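Local coordinates for ABC transporter substrate-binding protein (Bradyrhizobium japonicum, PDB 4I1D) that probably serves as the periplasmic solute-binding component of an ABC transporter, and holds a d-malate molecule in its ligand pocket, at residues Tyr267-Asn271 and Pro272-Glu276. Numbering follows the deposited sequence.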
# COMPACT_ATOMS: atom_id res chain seq x y z
N TYR A 267 12.03 13.48 -43.05
CA TYR A 267 11.83 14.64 -42.19
C TYR A 267 12.33 15.88 -42.90
O TYR A 267 13.16 15.79 -43.80
CB TYR A 267 12.53 14.45 -40.84
CG TYR A 267 11.92 13.31 -40.05
CD1 TYR A 267 10.54 13.10 -40.05
CD2 TYR A 267 12.71 12.42 -39.31
CE1 TYR A 267 9.97 12.05 -39.34
CE2 TYR A 267 12.14 11.36 -38.59
CZ TYR A 267 10.76 11.18 -38.61
OH TYR A 267 10.17 10.15 -37.91
N GLY A 268 11.80 17.04 -42.52
CA GLY A 268 12.15 18.28 -43.17
C GLY A 268 13.33 18.94 -42.49
O GLY A 268 13.56 18.72 -41.30
N PRO A 269 14.08 19.77 -43.23
CA PRO A 269 15.24 20.44 -42.64
C PRO A 269 14.81 21.56 -41.69
O PRO A 269 13.92 22.35 -42.04
CB PRO A 269 15.98 21.02 -43.86
CG PRO A 269 14.90 21.27 -44.86
CD PRO A 269 13.83 20.21 -44.62
N GLY A 270 15.40 21.63 -40.50
CA GLY A 270 15.15 22.73 -39.59
C GLY A 270 15.51 24.07 -40.23
O GLY A 270 14.87 25.09 -39.96
N ASN A 271 16.53 24.08 -41.07
CA ASN A 271 16.96 25.31 -41.74
C ASN A 271 16.36 25.39 -43.13
O ASN A 271 16.78 24.68 -44.04
CB ASN A 271 18.49 25.38 -41.83
CG ASN A 271 18.98 26.70 -42.42
OD1 ASN A 271 18.22 27.45 -43.05
ND2 ASN A 271 20.25 26.99 -42.22
N PRO A 272 15.36 26.27 -43.30
CA PRO A 272 14.66 26.39 -44.58
C PRO A 272 15.59 26.78 -45.73
O PRO A 272 15.22 26.57 -46.89
CB PRO A 272 13.62 27.49 -44.31
CG PRO A 272 14.16 28.25 -43.15
CD PRO A 272 14.86 27.24 -42.31
N LYS A 273 16.78 27.30 -45.43
CA LYS A 273 17.76 27.61 -46.46
C LYS A 273 18.20 26.35 -47.21
O LYS A 273 18.67 26.42 -48.35
CB LYS A 273 18.99 28.31 -45.88
CG LYS A 273 18.77 29.77 -45.50
CD LYS A 273 19.80 30.68 -46.16
CE LYS A 273 19.59 32.14 -45.77
NZ LYS A 273 20.32 33.08 -46.66
N ALA A 274 18.05 25.20 -46.56
CA ALA A 274 18.39 23.92 -47.19
C ALA A 274 17.70 23.74 -48.55
O ALA A 274 18.25 23.12 -49.45
CB ALA A 274 18.02 22.77 -46.26
N PHE A 275 16.50 24.29 -48.69
CA PHE A 275 15.70 24.12 -49.90
C PHE A 275 16.23 24.93 -51.07
O PHE A 275 15.81 24.71 -52.21
CB PHE A 275 14.25 24.50 -49.65
CG PHE A 275 13.46 23.46 -48.93
CD1 PHE A 275 12.96 23.72 -47.66
CD2 PHE A 275 13.21 22.24 -49.51
CE1 PHE A 275 12.23 22.76 -46.98
CE2 PHE A 275 12.47 21.27 -48.84
CZ PHE A 275 11.98 21.54 -47.57
N GLU A 276 17.12 25.86 -50.78
CA GLU A 276 17.72 26.69 -51.81
C GLU A 276 19.08 26.14 -52.24
O GLU A 276 19.78 26.79 -53.02
CB GLU A 276 17.91 28.11 -51.28
CG GLU A 276 16.67 28.71 -50.64
CD GLU A 276 17.00 29.73 -49.56
OE1 GLU A 276 16.05 30.25 -48.93
OE2 GLU A 276 18.21 29.99 -49.35
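Pro272 directly follows Asn271 and starts a short 3-10 segment, its CD lying 3.2 Å from Gly270 O; as a proline it has no amide hydrogen to offer to the Asn271 side chain. That side chain bends past it to the next residue. With CG anti to its own N (chi1 -175°), Asn271 brings OD1 to Lys273 N, a hydrogen bond of 2.8 Å in which the donor stands above the carbonyl plane, 39° out of it. The same oxygen touches Lys273 CB, while the rest of the lysine chain leads away from the turn. At the other end of the amide, ND2 is bonded to Val253 O, so both ends of this buried group are held and its flip is fixed. Ala274 N closes the first turn on Asn271 O at 2.9 Å, nearly straight at 161°. Replacing Asn271 by an alanine would probably leave Lys273 N and Val253 O without their side-chain mates and loosen the start of the turn. Ala274 CB meets Pro269 CB at 3.6 Å, and with Gln258 and Ala259 of helix 255-260 nearby the methyl is enclosed. Phe275, its CG beside the backbone N, swings its ring back toward strand 268-269, where CE1 lies 3.7 Å from Pro269 CG and the two side chains cross at about a right angle. Strand 268-269, paired with strand 100-112, thus passes into a 3-10 turn opened by an Asx turn, in which Asn271 OD1 accepts from Lys273 N, away from the malate pocket of this periplasmic binding protein fold.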